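Local coordinates for outer membrane associated protein (Francisella tularensis subsp. tularensis, PDB 6U83) that probably contributes to porin activity in the outer membrane and, through the OmpA-like domain described here, holds a d-alanine in a pocket, at residues Y26-G31 against A47-N52; V56-D61 against V83-D88. One frame throughout, in Å; residues are numbered along the deposited sequence.

In the fold
From the N terminus, the chain first runs through strand 26-27, which pairs with strand 161-172, and then through the loop at L28-G31. Contact 1 closes a loop of 15 residues when strand 46-52 brings Y49 back to L28 and P29. C35, in that loop, is tied to C48 by a disulfide. The chain then turns into strand 55-63, antiparallel to strand 46-52, where contact 2 opens. It closes on helix 73-89. The two contacts therefore follow in series, neither enclosing the other. They still touch in space: C48 and T50 pair with Y59 and T57, and P29 packs on F85. Together they tie the N-terminal segment, the sheet and the helix.

Contact 1: residues Y26-G31 against A47-N52; sequences YVLPAG and ACYTIN
With CG of L28 anti to its carbonyl carbon (chi1 -75°), the isobutyl group reaches the ring of Y49. CG of Y49 lies between the backbone N and the carbonyl carbon (chi1 69°), which turns the ring out from strand 46-52 so that one face meets L28. The two side chains meet at about a right angle. CD2 of L28 lies over that face, 4.0 Å from the centroid of Y49 and shifted toward the rim. This is a CH-pi contact. Its shortest carbon approach is L28 CD2 to Y49 CZ, 3.6 Å. The other branch of L28 goes to the phenol end, with CD1 3.2 Å from Y49 OH. I51 is two residues further along the same strand. Its CD1 meets L28 CD2 at 3.9 Å, so one methyl touches both Y49 and I51. P29 approaches the ring obliquely, with its CG 4.0 Å from Y49 CD2. Y49 also touches V56 of strand 55-63, while its backbone is hydrogen-bonded to K33 and C35. The contact packs the N-terminal loop of the OmpA-like domain on strand 46-52, away from the d-alanine pocket. It is apolar and CH-pi in kind, held by shape and dispersion, with no directional polar bond between the segments.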
ATOM      1  N   TYR A  26     -18.862   8.679  14.758  1.00 90.64           N
ATOM      2  CA  TYR A  26     -17.509   8.529  14.245  1.00 86.70           C
ATOM      3  C   TYR A  26     -17.505   8.593  12.719  1.00 90.61           C
ATOM      4  O   TYR A  26     -18.464   8.188  12.057  1.00 92.17           O
ATOM      5  CB  TYR A  26     -16.893   7.211  14.730  1.00 84.73           C
ATOM      6  CG  TYR A  26     -16.741   7.129  16.234  1.00 89.82           C
ATOM      7  CD1 TYR A  26     -15.585   7.572  16.861  1.00 92.84           C
ATOM      8  CD2 TYR A  26     -17.759   6.619  17.029  1.00 96.24           C
ATOM      9  CE1 TYR A  26     -15.442   7.504  18.245  1.00 97.91           C
ATOM     10  CE2 TYR A  26     -17.627   6.547  18.413  1.00101.64           C
ATOM     11  CZ  TYR A  26     -16.463   6.991  19.019  1.00 98.67           C
ATOM     12  OH  TYR A  26     -16.326   6.923  20.397  1.00 92.33           O
ATOM     13  N   VAL A  27     -16.408   9.104  12.163  1.00 93.90           N
ATOM     14  CA  VAL A  27     -16.277   9.367  10.736  1.00 95.73           C
ATOM     15  C   VAL A  27     -15.150   8.504  10.168  1.00 96.66           C
ATOM     16  O   VAL A  27     -14.106   8.320  10.806  1.00101.88           O
ATOM     17  CB  VAL A  27     -16.038  10.877  10.484  1.00101.45           C
ATOM     18  CG1 VAL A  27     -14.736  11.345  11.119  1.00103.63           C
ATOM     19  CG2 VAL A  27     -16.061  11.206   8.998  1.00107.57           C
ATOM     20  N   LEU A  28     -15.382   7.935   8.909  1.00 94.38           N
ATOM     21  CA  LEU A  28     -14.595   7.010   8.101  1.00 91.53           C
ATOM     22  C   LEU A  28     -13.527   7.742   7.289  1.00 92.79           C
ATOM     23  O   LEU A  28     -13.704   8.914   6.931  1.00 93.41           O
ATOM     24  CB  LEU A  28     -15.505   6.231   7.155  1.00 80.74           C
ATOM     25  CG  LEU A  28     -16.312   5.129   7.835  1.00 80.50           C
ATOM     26  CD1 LEU A  28     -17.371   4.588   6.901  1.00 86.38           C
ATOM     27  CD2 LEU A  28     -15.386   4.015   8.293  1.00 77.34           C
ATOM     28  N   PRO A  29     -12.409   7.071   6.989  1.00 90.02           N
ATOM     29  CA  PRO A  29     -11.315   7.736   6.261  1.00 82.99           C
ATOM     30  C   PRO A  29     -11.763   8.258   4.901  1.00 83.17           C
ATOM     31  O   PRO A  29     -12.440   7.566   4.137  1.00 82.86           O
ATOM     32  CB  PRO A  29     -10.250   6.637   6.130  1.00 79.63           C
ATOM     33  CG  PRO A  29     -10.891   5.370   6.586  1.00 82.76           C
ATOM     34  CD  PRO A  29     -12.010   5.748   7.496  1.00 85.62           C
ATOM     35  N   ALA A  30     -11.360   9.493   4.603  1.00 79.58           N
ATOM     36  CA  ALA A  30     -11.847  10.205   3.426  1.00 81.93           C
ATOM     37  C   ALA A  30     -11.416   9.524   2.135  1.00 80.63           C
ATOM     38  O   ALA A  30     -10.230   9.255   1.925  1.00 91.20           O
ATOM     39  CB  ALA A  30     -11.343  11.648   3.439  1.00 85.73           C
ATOM     40  N   GLY A  31     -12.380   9.272   1.259  1.00 79.00           N
ATOM     41  CA  GLY A  31     -12.085   8.732  -0.051  1.00 78.35           C
ATOM     42  C   GLY A  31     -11.720   7.268  -0.084  1.00 82.05           C
ATOM     43  O   GLY A  31     -11.324   6.771  -1.142  1.00 83.46           O
ATOM     44  N   ALA A  47      -6.779   1.392  -2.188  1.00 75.50           N
ATOM     45  CA  ALA A  47      -6.664   1.673  -0.768  1.00 71.76           C
ATOM     46  C   ALA A  47      -8.036   1.440  -0.149  1.00 72.98           C
ATOM     47  O   ALA A  47      -9.032   1.991  -0.626  1.00 74.79           O
ATOM     48  CB  ALA A  47      -6.184   3.108  -0.519  1.00 66.50           C
ATOM     49  N   CYS A  48      -8.099   0.609   0.888  1.00 73.82           N
ATOM     50  CA  CYS A  48      -9.375   0.295   1.516  1.00 80.89           C
ATOM     51  C   CYS A  48      -9.180   0.173   3.031  1.00 85.95           C
ATOM     52  O   CYS A  48      -8.048   0.166   3.536  1.00 83.53           O
ATOM     53  CB  CYS A  48      -9.992  -0.962   0.881  1.00 76.64           C
ATOM     54  SG  CYS A  48      -8.999  -2.484   0.954  1.00 80.40           S
ATOM     55  N   TYR A  49     -10.300   0.113   3.772  1.00 75.58           N
ATOM     56  CA  TYR A  49     -10.258   0.063   5.234  1.00 73.15           C
ATOM     57  C   TYR A  49     -11.006  -1.152   5.771  1.00 72.22           C
ATOM     58  O   TYR A  49     -11.963  -1.632   5.158  1.00 76.60           O
ATOM     59  CB  TYR A  49     -10.851   1.349   5.889  1.00 66.09           C
ATOM     60  CG  TYR A  49     -12.353   1.527   5.719  1.00 73.85           C
ATOM     61  CD1 TYR A  49     -13.255   0.851   6.529  1.00 73.67           C
ATOM     62  CD2 TYR A  49     -12.867   2.380   4.753  1.00 80.44           C
ATOM     63  CE1 TYR A  49     -14.619   1.004   6.365  1.00 83.21           C
ATOM     64  CE2 TYR A  49     -14.228   2.540   4.583  1.00 76.63           C
ATOM     65  CZ  TYR A  49     -15.096   1.852   5.391  1.00 82.81           C
ATOM     66  OH  TYR A  49     -16.453   2.003   5.234  1.00 87.05           O
ATOM     67  N   THR A  50     -10.571  -1.639   6.936  1.00 71.88           N
ATOM     68  CA  THR A  50     -11.387  -2.521   7.764  1.00 74.11           C
ATOM     69  C   THR A  50     -11.523  -1.910   9.148  1.00 72.79           C
ATOM     70  O   THR A  50     -10.665  -1.143   9.595  1.00 75.10           O
ATOM     71  CB  THR A  50     -10.813  -3.933   7.916  1.00 74.71           C
ATOM     72  OG1 THR A  50      -9.714  -3.895   8.834  1.00 89.41           O
ATOM     73  CG2 THR A  50     -10.342  -4.467   6.584  1.00 69.02           C
ATOM     74  N   ILE A  51     -12.610  -2.249   9.822  1.00 69.55           N
ATOM     75  CA  ILE A  51     -12.847  -1.809  11.184  1.00 68.99           C
ATOM     76  C   ILE A  51     -12.788  -3.031  12.080  1.00 77.72           C
ATOM     77  O   ILE A  51     -13.294  -4.103  11.724  1.00 71.53           O
ATOM     78  CB  ILE A  51     -14.196  -1.078  11.320  1.00 74.74           C
ATOM     79  CG1 ILE A  51     -14.251   0.113  10.364  1.00 75.50           C
ATOM     80  CG2 ILE A  51     -14.408  -0.616  12.748  1.00 74.62           C
ATOM     81  CD1 ILE A  51     -15.684   0.587  10.111  1.00 76.33           C
ATOM     82  N   ASN A  52     -12.133  -2.879  13.230  1.00 91.96           N
ATOM     83  CA  ASN A  52     -12.043  -3.913  14.260  1.00 97.66           C
ATOM     84  C   ASN A  52     -12.309  -3.185  15.570  1.00 98.21           C
ATOM     85  O   ASN A  52     -11.429  -2.514  16.110  1.00 92.18           O
ATOM     86  CB  ASN A  52     -10.689  -4.611  14.243  1.00105.35           C
ATOM     87  CG  ASN A  52     -10.469  -5.416  12.972  1.00118.22           C
ATOM     88  OD1 ASN A  52     -10.997  -6.523  12.835  1.00129.03           O
ATOM     89  ND2 ASN A  52      -9.691  -4.863  12.032  1.00107.08           N
TER

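Contact 2: residues V56-D61 against V83-D88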
ATOM      1  N   VAL A  56      -9.658   1.625  13.147  1.00 81.03           N
ATOM      2  CA  VAL A  56      -9.739   1.439  11.707  1.00 83.44           C
ATOM      3  C   VAL A  56      -8.334   1.158  11.185  1.00 83.87           C
ATOM      4  O   VAL A  56      -7.346   1.673  11.721  1.00 80.99           O
ATOM      5  CB  VAL A  56     -10.385   2.660  11.013  1.00 77.26           C
ATOM      6  CG1 VAL A  56      -9.564   3.922  11.223  1.00 76.55           C
ATOM      7  CG2 VAL A  56     -10.596   2.390   9.532  1.00 71.13           C
ATOM      8  N   THR A  57      -8.244   0.300  10.171  1.00 80.21           N
ATOM      9  CA  THR A  57      -6.984  -0.025   9.522  1.00 72.61           C
ATOM     10  C   THR A  57      -7.143   0.196   8.031  1.00 74.17           C
ATOM     11  O   THR A  57      -8.075  -0.339   7.421  1.00 68.05           O
ATOM     12  CB  THR A  57      -6.558  -1.471   9.791  1.00 67.25           C
ATOM     13  OG1 THR A  57      -6.489  -1.690  11.204  1.00 70.20           O
ATOM     14  CG2 THR A  57      -5.186  -1.741   9.169  1.00 63.88           C
ATOM     15  N   VAL A  58      -6.233   0.975   7.447  1.00 70.68           N
ATOM     16  CA  VAL A  58      -6.262   1.286   6.028  1.00 72.13           C
ATOM     17  C   VAL A  58      -5.133   0.525   5.357  1.00 65.76           C
ATOM     18  O   VAL A  58      -4.004   0.506   5.854  1.00 67.20           O
ATOM     19  CB  VAL A  58      -6.151   2.802   5.770  1.00 70.70           C
ATOM     20  CG1 VAL A  58      -6.165   3.089   4.278  1.00 61.64           C
ATOM     21  CG2 VAL A  58      -7.297   3.537   6.433  1.00 72.25           C
ATOM     22  N   TYR A  59      -5.447  -0.131   4.251  1.00 64.84           N
ATOM     23  CA  TYR A  59      -4.467  -0.843   3.454  1.00 66.25           C
ATOM     24  C   TYR A  59      -4.235  -0.111   2.145  1.00 73.64           C
ATOM     25  O   TYR A  59      -5.125   0.572   1.632  1.00 77.37           O
ATOM     26  CB  TYR A  59      -4.923  -2.262   3.148  1.00 67.30           C
ATOM     27  CG  TYR A  59      -5.127  -3.076   4.377  1.00 68.69           C
ATOM     28  CD1 TYR A  59      -6.327  -3.028   5.071  1.00 70.15           C
ATOM     29  CD2 TYR A  59      -4.122  -3.897   4.849  1.00 70.20           C
ATOM     30  CE1 TYR A  59      -6.515  -3.784   6.209  1.00 76.38           C
ATOM     31  CE2 TYR A  59      -4.297  -4.652   5.984  1.00 77.51           C
ATOM     32  CZ  TYR A  59      -5.491  -4.593   6.660  1.00 82.36           C
ATOM     33  OH  TYR A  59      -5.656  -5.352   7.793  1.00 97.32           O
ATOM     34  N   LEU A  60      -3.030  -0.276   1.607  1.00 71.52           N
ATOM     35  CA  LEU A  60      -2.647   0.257   0.309  1.00 63.40           C
ATOM     36  C   LEU A  60      -2.019  -0.865  -0.500  1.00 68.92           C
ATOM     37  O   LEU A  60      -1.054  -1.493  -0.049  1.00 69.28           O
ATOM     38  CB  LEU A  60      -1.664   1.411   0.464  1.00 61.91           C
ATOM     39  CG  LEU A  60      -1.056   1.987  -0.800  1.00 62.74           C
ATOM     40  CD1 LEU A  60      -1.950   3.065  -1.334  1.00 59.46           C
ATOM     41  CD2 LEU A  60       0.339   2.527  -0.497  1.00 63.06           C
ATOM     42  N   ASP A  61      -2.572  -1.126  -1.686  1.00 64.55           N
ATOM     43  CA  ASP A  61      -2.005  -2.102  -2.614  1.00 54.71           C
ATOM     44  C   ASP A  61      -1.886  -1.404  -3.964  1.00 62.84           C
ATOM     45  O   ASP A  61      -2.844  -1.359  -4.739  1.00 74.72           O
ATOM     46  CB  ASP A  61      -2.855  -3.370  -2.677  1.00 63.41           C
ATOM     47  CG  ASP A  61      -2.175  -4.483  -3.449  1.00 81.94           C
ATOM     48  OD1 ASP A  61      -1.156  -4.205  -4.097  1.00 87.47           O
ATOM     49  OD2 ASP A  61      -2.645  -5.638  -3.408  1.00 95.87           O
ATOM     50  N   VAL A  83      -2.180   8.921   2.177  1.00 64.45           N
ATOM     51  CA  VAL A  83      -1.424   9.949   2.886  1.00 68.61           C
ATOM     52  C   VAL A  83      -2.364  10.887   3.634  1.00 79.63           C
ATOM     53  O   VAL A  83      -2.081  11.296   4.770  1.00 79.99           O
ATOM     54  CB  VAL A  83      -0.521  10.710   1.898  1.00 68.47           C
ATOM     55  CG1 VAL A  83       0.100  11.927   2.558  1.00 64.14           C
ATOM     56  CG2 VAL A  83       0.557   9.783   1.349  1.00 62.91           C
ATOM     57  N   ASN A  84      -3.496  11.239   3.012  1.00 78.82           N
ATOM     58  CA  ASN A  84      -4.481  12.115   3.642  1.00 81.74           C
ATOM     59  C   ASN A  84      -4.974  11.542   4.967  1.00 81.78           C
ATOM     60  O   ASN A  84      -5.253  12.291   5.913  1.00 88.55           O
ATOM     61  CB  ASN A  84      -5.658  12.337   2.683  1.00 91.81           C
ATOM     62  CG  ASN A  84      -6.191  13.759   2.719  1.00102.92           C
ATOM     63  OD1 ASN A  84      -5.683  14.640   2.021  1.00105.67           O
ATOM     64  ND2 ASN A  84      -7.227  13.990   3.523  1.00106.08           N
ATOM     65  N   PHE A  85      -5.072  10.216   5.055  1.00 69.63           N
ATOM     66  CA  PHE A  85      -5.453   9.570   6.304  1.00 67.64           C
ATOM     67  C   PHE A  85      -4.324   9.639   7.326  1.00 76.66           C
ATOM     68  O   PHE A  85      -4.566   9.891   8.515  1.00 83.74           O
ATOM     69  CB  PHE A  85      -5.842   8.126   6.005  1.00 62.42           C
ATOM     70  CG  PHE A  85      -6.181   7.310   7.217  1.00 68.49           C
ATOM     71  CD1 PHE A  85      -7.375   7.494   7.879  1.00 75.82           C
ATOM     72  CD2 PHE A  85      -5.330   6.315   7.651  1.00 66.74           C
ATOM     73  CE1 PHE A  85      -7.701   6.726   8.970  1.00 77.21           C
ATOM     74  CE2 PHE A  85      -5.649   5.545   8.746  1.00 75.56           C
ATOM     75  CZ  PHE A  85      -6.838   5.751   9.405  1.00 77.71           C
ATOM     76  N   ILE A  86      -3.086   9.425   6.879  1.00 68.59           N
ATOM     77  CA  ILE A  86      -1.935   9.511   7.771  1.00 74.66           C
ATOM     78  C   ILE A  86      -1.825  10.909   8.371  1.00 83.45           C
ATOM     79  O   ILE A  86      -1.628  11.068   9.580  1.00 86.71           O
ATOM     80  CB  ILE A  86      -0.652   9.112   7.022  1.00 70.37           C
ATOM     81  CG1 ILE A  86      -0.696   7.628   6.669  1.00 72.81           C
ATOM     82  CG2 ILE A  86       0.593   9.437   7.848  1.00 70.31           C
ATOM     83  CD1 ILE A  86       0.235   7.277   5.540  1.00 80.33           C
ATOM     84  N   LYS A  87      -1.959  11.945   7.537  1.00 84.20           N
ATOM     85  CA  LYS A  87      -1.850  13.309   8.053  1.00 85.96           C
ATOM     86  C   LYS A  87      -3.006  13.655   8.983  1.00 88.23           C
ATOM     87  O   LYS A  87      -2.840  14.452   9.913  1.00 91.39           O
ATOM     88  CB  LYS A  87      -1.778  14.313   6.901  1.00 91.07           C
ATOM     89  CG  LYS A  87      -0.498  14.246   6.075  1.00101.08           C
ATOM     90  CD  LYS A  87      -0.335  15.470   5.160  1.00111.51           C
ATOM     91  CE  LYS A  87      -1.373  15.505   4.043  1.00114.21           C
ATOM     92  NZ  LYS A  87      -1.304  16.771   3.253  1.00115.94           N
ATOM     93  N   ASP A  88      -4.181  13.070   8.755  1.00 90.18           N
ATOM     94  CA  ASP A  88      -5.318  13.375   9.612  1.00 97.50           C
ATOM     95  C   ASP A  88      -5.286  12.563  10.895  1.00 90.17           C
ATOM     96  O   ASP A  88      -5.661  13.066  11.958  1.00 96.92           O
ATOM     97  CB  ASP A  88      -6.628  13.137   8.865  1.00114.45           C
ATOM     98  CG  ASP A  88      -7.055  14.343   8.052  1.00130.43           C
ATOM     99  OD1 ASP A  88      -6.901  15.480   8.552  1.00136.06           O
ATOM    100  OD2 ASP A  88      -7.539  14.156   6.912  1.00135.26           O
TER
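F85 carries the helix side of this contact, meeting V56 and V58 of the strand with its ring. Along the helix, V83 and N84 come first, and their carbonyl oxygens accept the backbone N-H groups of K87 and D88. These bonds hold the turn that presents F85. The F85 ring extends from the helix with CG anti to the backbone N (chi1 176°), and its two valine partners meet it in different ways. V58 CG2 sits over one face, offset toward the rim, 3.6 Å from the centroid of F85 and 17° off the ring normal, a CH-pi contact. Its nearest ring atom is F85 CE2, 3.5 Å from V58 CG2. V56 comes to the edge instead, near the ring plane, with its CG1 3.8 Å from F85 CZ. The two valines thus take a face and the edge of one phenylalanine. All three residues are buried. After F85, I86 packs on L133. This is helix-on-sheet packing in the core of the OmpA-like domain. It lays helix 73-89 against strand 55-63, which lies between strands 46-52 and 161-172. F85 also touches V166 of strand 161-172, while F82, one turn earlier in the helix, packs on V58 and L60.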